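Local coordinates for protein bifunctional autolysin (Staphylococcus aureus subsp. aureus Mu50, PDB 6FXO) that probably hydrolyses the glycan strands of staphylococcal peptidoglycan as a family 73 N-acetylglucosaminidase, one activity of a bifunctional autolysin, at residues Q16-Q21 and A40-V45; Q29-P34 and A211-W216; Q71-D76 and I104-L109; D76-F81 and D229-V234. One frame throughout, in Å; residues are numbered along the deposited sequence.

How the contacts relate
Contacts 1 and 2 lie on one side of the chain's centre, their own centres about 13 Å apart, and contacts 3 and 4 lie together elsewhere, centres about 9 Å apart; about 29 Å separates the centres of contacts 2 and 3. Contacts 1 and 3 are mainly buried, contact 4 partly so, and contact 2 is at the surface. Chemistry follows place: contact 1 is helix packing without hydrogen bonds across it, whereas contact 2 joins loops by backbone bonds and water. Contacts 3 and 4 share Asp-76 and helix 75-82, yet one turns on a buried glutamate and the other on a phenylalanine. A salt bridge between Arg-32 and Asp-44 joins contacts 1 and 2.

Contact 1 of 4, residues Q16-Q21 and A40-V45; sequences QVAQIQ and ANFNDV
Helix 14-22 meets the start of helix 42-49 with Ala-18 and Val-45 at the nearest backbone approach, their CA atoms 5.8 Å apart, while Gln-19 CA and Phe-42 CA stand 6.5 Å apart. Phe-42 reaches across because its CG lies opposite the backbone N (chi1 -175°), and its CD2-CE2 side meets Gln-19. The glutamine bends at chi2 (81°), bringing its amide beside the ring with the two planes 21° apart; Gln-19 CD is 3.4 Å from Phe-42 CE2. Gln-19 CB also touches Phe-42 CE2 at 3.5 Å, so aliphatic base and amide both border it. Ala-18 CB approaches the same Phe-42 CE2 obliquely at 4.2 Å. Deeper in, Val-45 uses one branch alone: its CG1 rests 3.6 Å from Gln-21 CB and 4.3 Å from Ala-18 CB. No hydrogen bond links the segments: this is helix packing in which the Phe-42 ring, bordered by Gln-19, carries much of the contact and Ala-18, Val-45 and the base of Gln-21 complete it. Gln-21 OE1 instead accepts from Gln-209 NE2. Further along helix 42-49, Lys-46 and Met-49 also touch Ala-18, and Trp-200 of helix 195-200 packs on Gln-21 and Val-45.

Contact 2 of 4, residues Q29-P34 and A211-W216; sequences QVQRVP and ATDVDW
Two backbone hydrogen bonds join Gln-29 to the loop before helix 216-231. Gln-29 N donates to Thr-212 O over 3.1 Å, but the donor stands above the carbonyl plane, 75° out of it. The return bond, from Val-214 N to Gln-29 O, is weak at 3.4 Å. Gln-29 O also takes a CA-H...O contact: Asp-213 CA is 3.5 Å from it, and the angle of 163° at the hydrogen is nearly straight.

The receiving loop is a type I beta turn from Asp-213 to Trp-216. Asp-213 lies before the helix-entry turn, and its OD1 accepts from Asp-215 N at 2.9 Å, a capping bond that arrives on the anti side of the carboxylate and tilted out of its plane. One water spans the segments, accepting from Gln-31 N and donating to Asp-213 OD1 and Asp-215 OD2, the latter at 2.7 Å. Two further polar partners come from outside: Gln-31 OE1 accepts from Gly-35 N, while Arg-199 of helix 195-200 donates through NE to Asp-213 O.

Packing is slighter. Gln-29 and Thr-212 run side by side in the same direction, with Gln-29 CG 3.5 Å from Thr-212 OG1. Gln-31 lies across Asp-213, its amide plane 83° from the carboxylate.

Contact 3 of 4, residues Q71-D76 and I104-L109; sequences QNISID and INEVYL
Glu-106, in the first turn of helix 106-116, points its carboxylate at the backbone of Gln-71, where OE2 accepts from Gln-71 N at 2.9 Å with an angle of 138° at the hydrogen. The contact thus lies at the N-cap of helix 106-116, in the family 73 glucosaminidase domain, which is related to lysozyme, and ties that helix end to the loop leading into helix 75-82. The exact place of OE2 is less sure, and its neighbour OE1 comes close to Gln-71 O, which leaves the fine geometry of this buried carboxylate doubtful.

Apolar packing flanks the polar meeting. Ile-73 runs antiparallel beside Glu-106, its CD1 lying 4.1 Å from Glu-106 CG. That same Ile-73 CD1 reaches Val-107 CG1 at 3.9 Å, the two side chains roughly perpendicular. Ile-231 of helix 216-231 packs on both Ile-73 and Val-107, continuing the apolar layer.

Further out, Tyr-228 OH is hydrogen-bonded to both Gln-71 OE1 and Asn-105 ND2, linking the two segments through a third helix. Asn-105 is the N-cap residue itself. With its CG turned away from the backbone N (chi1 178°), its OD1 accepts a weak bond from Val-107 N and a firmer one from Tyr-108 N, the latter 3.1 Å long and in the carbonyl plane.

Contact 4 of 4, residues D76-F81 and D229-V234; sequences DKINQF and DKIGEV
Ile-231 lies over one face of the Phe-81 ring in a CH-pi contact, with CG1 3.9 Å from the ring centroid and 28° off the normal. At the ring's edge, in its plane, sits Lys-230 CD, 3.9 Å from Phe-81 CE1. Lys-230 CB approaches obliquely and is 3.6 Å from Phe-81 CD1, so the lysine meets the ring through its aliphatic part while its amine points elsewhere. This is helix-to-helix packing, joining helix 75-82 to the C-terminal end of helix 216-231, where the chain is leaving its last turn.

The ring is carried toward Ile-231 by a first torsion that sets CG opposite the backbone N (chi1 163°). Ile-78 extends the apolar patch more loosely: its CD1 is 4.4 Å from Ile-231 CG2. Ile-110 of helix 106-116 touches both Ile-78 and Phe-81, and Lys-85 makes a cation-pi contact with the aromatic.

The exposed margin has a different character. Gly-232 leaves the helix with positive phi (108°), a conformation suited to a residue lacking a side chain. Lys-77 reaches this exit, its CE 3.0 Å from Gly-232 O. Its amine and the Glu-233 carboxylate do not meet, with Lys-77 NZ 4.7 Å from Glu-233 OE1. Glu-233 OE2 instead pairs with Lys-236 and accepts from Gln-71 NE2, whereas Glu-233 OE1 lies 4.0 Å from Lys-77 CE.

Contact 1 of 4, residues Q16-Q21 and A40-V45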
loop_
_atom_site.group_PDB
_atom_site.type_symbol
_atom_site.label_atom_id
_atom_site.label_comp_id
_atom_site.label_asym_id
_atom_site.label_seq_id
_atom_site.Cartn_x
_atom_site.Cartn_y
_atom_site.Cartn_z
ATOM N N GLN A 16 25.476 -1.946 8.379
ATOM C CA GLN A 16 25.217 -0.736 9.155
ATOM C C GLN A 16 23.744 -0.506 9.276
ATOM O O GLN A 16 23.226 -0.322 10.375
ATOM C CB GLN A 16 25.830 0.508 8.457
ATOM C CG GLN A 16 26.393 1.630 9.358
ATOM C CD GLN A 16 26.841 2.841 8.545
ATOM O OE1 GLN A 16 27.743 2.742 7.708
ATOM N NE2 GLN A 16 26.302 4.057 8.817
ATOM N N VAL A 17 23.059 -0.549 8.138
ATOM C CA VAL A 17 21.607 -0.316 8.221
ATOM C C VAL A 17 20.789 -1.325 9.009
ATOM O O VAL A 17 19.780 -0.965 9.609
ATOM C CB VAL A 17 20.995 -0.030 6.837
ATOM C CG1 VAL A 17 21.479 1.314 6.315
ATOM C CG2 VAL A 17 21.333 -1.142 5.860
ATOM N N ALA A 18 21.200 -2.583 8.982
ATOM C CA ALA A 18 20.485 -3.614 9.717
ATOM C C ALA A 18 20.705 -3.534 11.228
ATOM O O ALA A 18 19.747 -3.685 11.986
ATOM C CB ALA A 18 20.890 -4.988 9.214
ATOM N N GLN A 19 21.968 -3.326 11.679
ATOM C CA GLN A 19 22.255 -3.226 13.081
ATOM C C GLN A 19 21.508 -2.005 13.581
ATOM O O GLN A 19 21.055 -2.007 14.724
ATOM C CB GLN A 19 23.794 -3.106 13.311
ATOM C CG GLN A 19 24.396 -3.543 14.682
ATOM C CD GLN A 19 24.646 -5.038 14.929
ATOM O OE1 GLN A 19 23.903 -5.692 15.664
ATOM N NE2 GLN A 19 25.674 -5.617 14.292
ATOM N N ILE A 20 21.347 -0.953 12.708
ATOM C CA ILE A 20 20.615 0.216 13.189
ATOM C C ILE A 20 19.165 -0.158 13.552
ATOM O O ILE A 20 18.609 0.396 14.504
ATOM C CB ILE A 20 20.657 1.362 12.137
ATOM C CG1 ILE A 20 22.100 1.845 11.920
ATOM C CG2 ILE A 20 19.762 2.518 12.571
ATOM C CD1 ILE A 20 22.274 2.754 10.706
ATOM N N GLN A 21 18.556 -1.101 12.792
ATOM C CA GLN A 21 17.179 -1.516 13.100
ATOM C C GLN A 21 17.054 -2.203 14.421
ATOM O O GLN A 21 16.053 -2.095 15.127
ATOM C CB GLN A 21 16.642 -2.471 12.011
ATOM C CG GLN A 21 15.206 -2.232 11.526
ATOM C CD GLN A 21 15.106 -0.962 10.717
ATOM O OE1 GLN A 21 14.191 -0.160 10.865
ATOM N NE2 GLN A 21 16.165 -0.732 9.945
ATOM N N ALA A 40 13.336 -10.246 16.128
ATOM C CA ALA A 40 14.236 -10.752 15.097
ATOM C C ALA A 40 15.723 -10.551 15.425
ATOM O O ALA A 40 16.033 -9.624 16.138
ATOM C CB ALA A 40 13.909 -10.088 13.770
ATOM N N ASN A 41 16.607 -11.421 14.912
ATOM C CA ASN A 41 18.068 -11.335 15.142
ATOM C C ASN A 41 18.740 -10.508 14.040
ATOM O O ASN A 41 18.046 -10.027 13.147
ATOM C CB ASN A 41 18.762 -12.686 15.336
ATOM C CG ASN A 41 18.203 -13.803 14.539
ATOM O OD1 ASN A 41 18.608 -13.991 13.388
ATOM N ND2 ASN A 41 17.294 -14.593 15.089
ATOM N N PHE A 42 20.070 -10.305 14.101
ATOM C CA PHE A 42 20.714 -9.520 13.073
ATOM C C PHE A 42 20.524 -10.133 11.711
ATOM O O PHE A 42 20.284 -9.410 10.746
ATOM C CB PHE A 42 22.196 -9.398 13.419
ATOM C CG PHE A 42 23.021 -8.522 12.517
ATOM C CD1 PHE A 42 23.815 -9.069 11.533
ATOM C CD2 PHE A 42 23.029 -7.148 12.682
ATOM C CE1 PHE A 42 24.607 -8.265 10.728
ATOM C CE2 PHE A 42 23.822 -6.345 11.875
ATOM C CZ PHE A 42 24.605 -6.908 10.906
ATOM N N ASN A 43 20.602 -11.467 11.618
ATOM C CA ASN A 43 20.418 -12.060 10.304
ATOM C C ASN A 43 18.999 -11.924 9.729
ATOM O O ASN A 43 18.822 -11.809 8.520
ATOM C CB ASN A 43 20.891 -13.520 10.311
ATOM C CG ASN A 43 22.355 -13.678 9.949
ATOM O OD1 ASN A 43 23.228 -13.389 10.774
ATOM N ND2 ASN A 43 22.721 -14.163 8.755
ATOM N N ASP A 44 18.003 -11.915 10.618
ATOM C CA ASP A 44 16.589 -11.799 10.289
ATOM C C ASP A 44 16.232 -10.462 9.642
ATOM O O ASP A 44 15.372 -10.393 8.764
ATOM C CB ASP A 44 15.799 -11.995 11.588
ATOM C CG ASP A 44 15.371 -13.419 11.869
ATOM O OD1 ASP A 44 16.254 -14.307 11.922
ATOM O OD2 ASP A 44 14.177 -13.635 12.133
ATOM N N VAL A 45 16.914 -9.406 10.084
ATOM C CA VAL A 45 16.721 -8.052 9.594
ATOM C C VAL A 45 17.567 -7.778 8.364
ATOM O O VAL A 45 17.106 -7.119 7.447
ATOM C CB VAL A 45 17.046 -7.064 10.744
ATOM C CG1 VAL A 45 16.820 -5.620 10.309
ATOM C CG2 VAL A 45 16.213 -7.392 11.977
#

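Contact 2 of 4, residues Q29-P34 and A211-W216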
loop_
_atom_site.group_PDB
_atom_site.type_symbol
_atom_site.label_atom_id
_atom_site.label_comp_id
_atom_site.label_asym_id
_atom_site.label_seq_id
_atom_site.Cartn_x
_atom_site.Cartn_y
_atom_site.Cartn_z
ATOM N N GLN A 29 9.619 -7.486 15.076
ATOM C CA GLN A 29 9.008 -8.779 15.298
ATOM C C GLN A 29 9.142 -9.776 14.140
ATOM O O GLN A 29 9.358 -9.386 12.988
ATOM C CB GLN A 29 7.523 -8.597 15.730
ATOM C CG GLN A 29 7.228 -7.574 16.860
ATOM C CD GLN A 29 7.946 -7.842 18.175
ATOM O OE1 GLN A 29 7.409 -8.377 19.140
ATOM N NE2 GLN A 29 9.228 -7.515 18.133
ATOM N N VAL A 30 9.048 -11.073 14.466
ATOM C CA VAL A 30 9.151 -12.124 13.475
ATOM C C VAL A 30 8.128 -13.200 13.799
ATOM O O VAL A 30 8.203 -13.867 14.825
ATOM C CB VAL A 30 10.594 -12.683 13.327
ATOM C CG1 VAL A 30 11.107 -13.265 14.638
ATOM C CG2 VAL A 30 10.652 -13.719 12.209
ATOM N N GLN A 31 7.143 -13.319 12.907
ATOM C CA GLN A 31 6.038 -14.264 12.964
ATOM C C GLN A 31 6.573 -15.576 12.459
ATOM O O GLN A 31 6.300 -15.908 11.305
ATOM C CB GLN A 31 4.921 -13.846 11.992
ATOM C CG GLN A 31 3.836 -12.932 12.503
ATOM C CD GLN A 31 2.625 -12.954 11.591
ATOM O OE1 GLN A 31 1.625 -13.620 11.876
ATOM N NE2 GLN A 31 2.682 -12.254 10.449
ATOM N N ARG A 32 7.348 -16.313 13.278
ATOM C CA ARG A 32 7.852 -17.591 12.822
ATOM C C ARG A 32 6.706 -18.533 12.511
ATOM O O ARG A 32 6.841 -19.461 11.727
ATOM C CB ARG A 32 8.903 -18.152 13.864
ATOM C CG ARG A 32 9.587 -17.078 14.783
ATOM C CD ARG A 32 11.149 -17.089 14.914
ATOM N NE ARG A 32 11.795 -16.623 13.680
ATOM C CZ ARG A 32 13.060 -16.482 13.433
ATOM N NH1 ARG A 32 13.963 -16.769 14.376
ATOM N NH2 ARG A 32 13.453 -16.065 12.219
ATOM N N VAL A 33 5.572 -18.296 13.170
ATOM C CA VAL A 33 4.351 -19.056 13.010
ATOM C C VAL A 33 3.316 -17.922 13.004
ATOM O O VAL A 33 3.545 -16.901 13.652
ATOM C CB VAL A 33 4.168 -20.061 14.175
ATOM C CG1 VAL A 33 4.137 -19.341 15.517
ATOM C CG2 VAL A 33 2.913 -20.901 13.974
ATOM N N PRO A 34 2.212 -18.046 12.276
ATOM C CA PRO A 34 1.255 -16.931 12.311
ATOM C C PRO A 34 0.608 -16.627 13.650
ATOM O O PRO A 34 0.382 -17.566 14.408
ATOM C CB PRO A 34 0.228 -17.314 11.242
ATOM C CG PRO A 34 1.003 -18.172 10.280
ATOM C CD PRO A 34 1.960 -18.952 11.139
ATOM N N ALA A 211 5.888 -0.510 10.626
ATOM C CA ALA A 211 5.546 -1.607 11.515
ATOM C C ALA A 211 6.794 -2.321 11.960
ATOM O O ALA A 211 7.845 -2.174 11.338
ATOM C CB ALA A 211 4.619 -2.589 10.810
ATOM N N THR A 212 6.678 -3.098 13.035
ATOM C CA THR A 212 7.818 -3.822 13.540
ATOM C C THR A 212 8.191 -5.062 12.764
ATOM O O THR A 212 9.360 -5.427 12.729
ATOM C CB THR A 212 7.689 -4.053 15.064
ATOM O OG1 THR A 212 6.378 -4.542 15.396
ATOM C CG2 THR A 212 7.976 -2.782 15.852
ATOM N N ASP A 213 7.207 -5.707 12.135
ATOM C CA ASP A 213 7.473 -6.920 11.357
ATOM C C ASP A 213 8.468 -6.654 10.231
ATOM O O ASP A 213 8.250 -5.792 9.397
ATOM C CB ASP A 213 6.177 -7.320 10.675
ATOM C CG ASP A 213 6.039 -8.779 10.358
ATOM O OD1 ASP A 213 7.017 -9.366 9.826
ATOM O OD2 ASP A 213 4.927 -9.309 10.535
ATOM N N VAL A 214 9.495 -7.456 10.138
ATOM C CA VAL A 214 10.516 -7.352 9.157
ATOM C C VAL A 214 10.125 -7.808 7.859
ATOM O O VAL A 214 10.840 -7.547 6.876
ATOM C CB VAL A 214 11.753 -8.119 9.678
ATOM C CG1 VAL A 214 12.134 -7.577 11.085
ATOM C CG2 VAL A 214 11.436 -9.639 9.750
ATOM N N ASP A 215 8.982 -8.533 7.819
ATOM C CA ASP A 215 8.417 -9.077 6.599
ATOM C C ASP A 215 7.284 -8.238 6.038
ATOM O O ASP A 215 6.776 -8.561 4.951
ATOM C CB ASP A 215 7.968 -10.563 6.775
ATOM C CG ASP A 215 9.137 -11.523 6.763
ATOM O OD1 ASP A 215 9.831 -11.617 5.701
ATOM O OD2 ASP A 215 9.339 -12.221 7.787
ATOM N N TRP A 216 6.902 -7.180 6.757
ATOM C CA TRP A 216 5.817 -6.327 6.275
ATOM C C TRP A 216 5.912 -5.771 4.809
ATOM O O TRP A 216 4.856 -5.685 4.230
ATOM C CB TRP A 216 5.730 -5.137 7.212
ATOM C CG TRP A 216 4.492 -4.203 6.940
ATOM C CD1 TRP A 216 3.236 -4.295 7.488
ATOM C CD2 TRP A 216 4.446 -3.087 6.003
ATOM N NE1 TRP A 216 2.400 -3.304 6.959
ATOM C CE2 TRP A 216 3.136 -2.561 6.038
ATOM C CE3 TRP A 216 5.409 -2.495 5.175
ATOM C CZ2 TRP A 216 2.761 -1.456 5.271
ATOM C CZ3 TRP A 216 5.065 -1.374 4.442
ATOM C CH2 TRP A 216 3.743 -0.861 4.499
HETATM O O HOH W 1 7.908 -12.110 10.118
#

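Contact 3 of 4, residues Q71-D76 and I104-L109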
loop_
_atom_site.group_PDB
_atom_site.type_symbol
_atom_site.label_atom_id
_atom_site.label_comp_id
_atom_site.label_asym_id
_atom_site.label_seq_id
_atom_site.Cartn_x
_atom_site.Cartn_y
_atom_site.Cartn_z
ATOM N N GLN A 71 -0.040 4.792 -13.093
ATOM C CA GLN A 71 0.278 4.068 -14.278
ATOM C C GLN A 71 -0.999 4.247 -15.009
ATOM O O GLN A 71 -2.051 4.356 -14.401
ATOM C CB GLN A 71 0.462 2.591 -13.959
ATOM C CG GLN A 71 1.407 1.902 -14.907
ATOM C CD GLN A 71 1.611 0.465 -14.513
ATOM O OE1 GLN A 71 2.267 0.155 -13.531
ATOM N NE2 GLN A 71 1.057 -0.450 -15.245
ATOM N N ASN A 72 -0.937 4.287 -16.279
ATOM C CA ASN A 72 -2.195 4.465 -16.996
ATOM C C ASN A 72 -2.828 3.147 -17.279
ATOM O O ASN A 72 -2.973 2.786 -18.438
ATOM C CB ASN A 72 -1.983 5.236 -18.274
ATOM C CG ASN A 72 -1.317 6.531 -17.974
ATOM O OD1 ASN A 72 -1.931 7.387 -17.338
ATOM N ND2 ASN A 72 -0.084 6.760 -18.391
ATOM N N ILE A 73 -3.214 2.415 -16.238
ATOM C CA ILE A 73 -3.825 1.129 -16.556
ATOM C C ILE A 73 -5.176 1.386 -17.226
ATOM O O ILE A 73 -5.887 2.307 -16.836
ATOM C CB ILE A 73 -3.886 0.195 -15.313
ATOM C CG1 ILE A 73 -2.527 0.256 -14.579
ATOM C CG2 ILE A 73 -4.152 -1.260 -15.744
ATOM C CD1 ILE A 73 -2.436 -0.635 -13.340
ATOM N N SER A 74 -5.530 0.593 -18.235
ATOM C CA SER A 74 -6.827 0.873 -18.854
ATOM C C SER A 74 -7.998 0.720 -17.881
ATOM O O SER A 74 -7.999 -0.209 -17.074
ATOM C CB SER A 74 -7.030 -0.041 -20.063
ATOM O OG SER A 74 -8.376 -0.450 -20.249
ATOM N N ILE A 75 -8.997 1.645 -17.951
ATOM C CA ILE A 75 -10.139 1.577 -17.090
ATOM C C ILE A 75 -10.903 0.276 -17.372
ATOM O O ILE A 75 -11.536 -0.264 -16.467
ATOM C CB ILE A 75 -10.990 2.845 -17.328
ATOM C CG1 ILE A 75 -10.180 4.098 -16.934
ATOM C CG2 ILE A 75 -12.305 2.764 -16.570
ATOM C CD1 ILE A 75 -10.882 5.430 -17.173
ATOM N N ASP A 76 -10.839 -0.233 -18.625
ATOM C CA ASP A 76 -11.552 -1.469 -18.926
ATOM C C ASP A 76 -10.935 -2.631 -18.194
ATOM O O ASP A 76 -11.636 -3.529 -17.733
ATOM C CB ASP A 76 -11.472 -1.821 -20.418
ATOM C CG ASP A 76 -12.718 -1.551 -21.227
ATOM O OD1 ASP A 76 -12.597 -0.955 -22.316
ATOM O OD2 ASP A 76 -13.821 -1.896 -20.753
ATOM N N ILE A 104 -1.208 9.169 -7.530
ATOM C CA ILE A 104 -1.017 7.986 -6.677
ATOM C C ILE A 104 -1.241 6.751 -7.497
ATOM O O ILE A 104 -2.222 6.691 -8.235
ATOM C CB ILE A 104 -2.093 8.044 -5.533
ATOM C CG1 ILE A 104 -1.829 9.196 -4.547
ATOM C CG2 ILE A 104 -2.239 6.701 -4.801
ATOM C CD1 ILE A 104 -0.587 9.035 -3.682
ATOM N N ASN A 105 -0.426 5.753 -7.304
ATOM C CA ASN A 105 -0.542 4.478 -8.059
ATOM C C ASN A 105 -1.950 3.918 -7.819
ATOM O O ASN A 105 -2.417 3.856 -6.685
ATOM C CB ASN A 105 0.571 3.467 -7.618
ATOM C CG ASN A 105 0.509 2.132 -8.281
ATOM O OD1 ASN A 105 -0.390 1.363 -7.879
ATOM N ND2 ASN A 105 1.411 1.743 -9.289
ATOM N N GLU A 106 -2.582 3.458 -8.955
ATOM C CA GLU A 106 -3.913 2.899 -8.957
ATOM C C GLU A 106 -4.101 1.651 -8.245
ATOM O O GLU A 106 -5.134 1.499 -7.605
ATOM C CB GLU A 106 -4.507 2.764 -10.406
ATOM C CG GLU A 106 -3.523 2.874 -11.555
ATOM C CD GLU A 106 -3.429 4.285 -12.134
ATOM O OE1 GLU A 106 -4.206 4.613 -13.051
ATOM O OE2 GLU A 106 -2.562 5.038 -11.657
ATOM N N VAL A 107 -3.138 0.719 -8.371
ATOM C CA VAL A 107 -3.327 -0.533 -7.644
ATOM C C VAL A 107 -3.272 -0.296 -6.116
ATOM O O VAL A 107 -3.938 -0.987 -5.395
ATOM C CB VAL A 107 -2.403 -1.690 -8.082
ATOM C CG1 VAL A 107 -2.426 -1.842 -9.598
ATOM C CG2 VAL A 107 -0.986 -1.484 -7.565
ATOM N N TYR A 108 -2.494 0.701 -5.667
ATOM C CA TYR A 108 -2.386 0.990 -4.275
ATOM C C TYR A 108 -3.678 1.506 -3.767
ATOM O O TYR A 108 -4.044 1.233 -2.607
ATOM C CB TYR A 108 -1.262 1.998 -4.010
ATOM C CG TYR A 108 -1.042 2.362 -2.552
ATOM C CD1 TYR A 108 -0.295 1.539 -1.712
ATOM C CD2 TYR A 108 -1.551 3.533 -2.027
ATOM C CE1 TYR A 108 -0.065 1.885 -0.399
ATOM C CE2 TYR A 108 -1.322 3.889 -0.702
ATOM C CZ TYR A 108 -0.576 3.061 0.110
ATOM O OH TYR A 108 -0.338 3.391 1.428
ATOM N N LEU A 109 -4.384 2.259 -4.643
ATOM C CA LEU A 109 -5.659 2.797 -4.208
ATOM C C LEU A 109 -6.757 1.736 -4.154
ATOM O O LEU A 109 -7.543 1.744 -3.207
ATOM C CB LEU A 109 -6.086 3.904 -5.151
ATOM C CG LEU A 109 -6.938 5.012 -4.621
ATOM C CD1 LEU A 109 -6.117 5.888 -3.706
ATOM C CD2 LEU A 109 -7.411 5.866 -5.829
#

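Contact 4 of 4, residues D76-F81 and D229-V234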
loop_
_atom_site.group_PDB
_atom_site.type_symbol
_atom_site.label_atom_id
_atom_site.label_comp_id
_atom_site.label_asym_id
_atom_site.label_seq_id
_atom_site.Cartn_x
_atom_site.Cartn_y
_atom_site.Cartn_z
ATOM N N ASP A 76 -10.839 -0.233 -18.625
ATOM C CA ASP A 76 -11.552 -1.469 -18.926
ATOM C C ASP A 76 -10.935 -2.631 -18.194
ATOM O O ASP A 76 -11.636 -3.529 -17.733
ATOM C CB ASP A 76 -11.472 -1.821 -20.418
ATOM C CG ASP A 76 -12.718 -1.551 -21.227
ATOM O OD1 ASP A 76 -12.597 -0.955 -22.316
ATOM O OD2 ASP A 76 -13.821 -1.896 -20.753
ATOM N N LYS A 77 -9.602 -2.616 -18.123
ATOM C CA LYS A 77 -8.865 -3.665 -17.450
ATOM C C LYS A 77 -9.187 -3.665 -15.996
ATOM O O LYS A 77 -9.237 -4.734 -15.368
ATOM C CB LYS A 77 -7.336 -3.491 -17.680
ATOM C CG LYS A 77 -6.732 -4.418 -18.752
ATOM C CD LYS A 77 -5.233 -4.160 -18.993
ATOM C CE LYS A 77 -4.477 -5.417 -19.338
ATOM N NZ LYS A 77 -4.417 -5.869 -20.738
ATOM N N ILE A 78 -9.457 -2.455 -15.458
ATOM C CA ILE A 78 -9.777 -2.405 -14.060
ATOM C C ILE A 78 -11.124 -3.018 -13.817
ATOM O O ILE A 78 -11.248 -3.856 -12.930
ATOM C CB ILE A 78 -9.656 -0.965 -13.504
ATOM C CG1 ILE A 78 -8.201 -0.624 -13.145
ATOM C CG2 ILE A 78 -10.483 -0.830 -12.264
ATOM C CD1 ILE A 78 -7.139 -0.969 -14.163
ATOM N N ASN A 79 -12.127 -2.632 -14.607
ATOM C CA ASN A 79 -13.429 -3.243 -14.365
ATOM C C ASN A 79 -13.408 -4.729 -14.581
ATOM O O ASN A 79 -14.143 -5.440 -13.900
ATOM C CB ASN A 79 -14.525 -2.636 -15.198
ATOM C CG ASN A 79 -14.756 -1.213 -14.829
ATOM O OD1 ASN A 79 -15.211 -0.911 -13.729
ATOM N ND2 ASN A 79 -14.482 -0.275 -15.688
ATOM N N GLN A 80 -12.565 -5.232 -15.502
ATOM C CA GLN A 80 -12.603 -6.675 -15.643
ATOM C C GLN A 80 -12.196 -7.320 -14.317
ATOM O O GLN A 80 -12.634 -8.426 -14.017
ATOM C CB GLN A 80 -11.719 -7.163 -16.801
ATOM C CG GLN A 80 -12.502 -7.960 -17.842
ATOM N N PHE A 81 -11.361 -6.617 -13.523
ATOM C CA PHE A 81 -10.915 -7.136 -12.240
ATOM C C PHE A 81 -11.878 -6.875 -11.060
ATOM O O PHE A 81 -12.018 -7.744 -10.206
ATOM C CB PHE A 81 -9.490 -6.622 -11.922
ATOM C CG PHE A 81 -9.025 -6.725 -10.484
ATOM C CD1 PHE A 81 -8.636 -7.947 -9.945
ATOM C CD2 PHE A 81 -8.963 -5.607 -9.677
ATOM C CE1 PHE A 81 -8.205 -8.034 -8.632
ATOM C CE2 PHE A 81 -8.527 -5.701 -8.362
ATOM C CZ PHE A 81 -8.153 -6.913 -7.850
ATOM N N ASP A 229 -1.247 -9.159 -11.323
ATOM C CA ASP A 229 -1.467 -10.300 -12.184
ATOM C C ASP A 229 -2.935 -10.530 -12.505
ATOM O O ASP A 229 -3.243 -10.993 -13.576
ATOM C CB ASP A 229 -0.868 -11.594 -11.601
ATOM C CG ASP A 229 0.625 -11.546 -11.358
ATOM O OD1 ASP A 229 1.342 -10.960 -12.193
ATOM O OD2 ASP A 229 1.087 -12.178 -10.386
ATOM N N LYS A 230 -3.817 -10.213 -11.560
ATOM C CA LYS A 230 -5.241 -10.421 -11.780
ATOM C C LYS A 230 -5.710 -9.419 -12.715
ATOM O O LYS A 230 -6.508 -9.724 -13.582
ATOM C CB LYS A 230 -6.047 -10.325 -10.467
ATOM C CG LYS A 230 -6.356 -11.707 -9.887
ATOM C CD LYS A 230 -7.744 -11.857 -9.259
ATOM C CE LYS A 230 -7.995 -13.183 -8.574
ATOM N NZ LYS A 230 -9.347 -13.239 -7.934
ATOM N N ILE A 231 -5.254 -8.202 -12.514
ATOM C CA ILE A 231 -5.605 -7.098 -13.323
ATOM C C ILE A 231 -5.115 -7.216 -14.689
ATOM O O ILE A 231 -5.813 -6.802 -15.580
ATOM C CB ILE A 231 -5.093 -5.806 -12.688
ATOM C CG1 ILE A 231 -6.030 -5.326 -11.616
ATOM C CG2 ILE A 231 -4.942 -4.742 -13.732
ATOM C CD1 ILE A 231 -5.323 -4.287 -10.793
ATOM N N GLY A 232 -3.994 -7.811 -14.917
ATOM C CA GLY A 232 -3.572 -7.888 -16.302
ATOM C C GLY A 232 -2.424 -7.000 -16.677
ATOM O O GLY A 232 -2.185 -6.732 -17.844
ATOM N N GLU A 233 -1.726 -6.511 -15.702
ATOM C CA GLU A 233 -0.596 -5.665 -15.930
ATOM C C GLU A 233 0.544 -6.010 -15.023
ATOM O O GLU A 233 0.449 -6.892 -14.188
ATOM C CB GLU A 233 -0.948 -4.175 -15.750
ATOM C CG GLU A 233 -0.058 -3.249 -16.578
ATOM C CD GLU A 233 -0.767 -2.515 -17.704
ATOM O OE1 GLU A 233 -1.183 -3.167 -18.668
ATOM O OE2 GLU A 233 -0.842 -1.286 -17.637
ATOM N N VAL A 234 1.633 -5.287 -15.213
ATOM C CA VAL A 234 2.920 -5.342 -14.519
ATOM C C VAL A 234 3.393 -3.877 -14.184
ATOM O O VAL A 234 3.003 -2.930 -14.871
ATOM C CB VAL A 234 3.961 -6.042 -15.441
ATOM C CG1 VAL A 234 5.335 -6.078 -14.787
ATOM C CG2 VAL A 234 3.507 -7.449 -15.816
#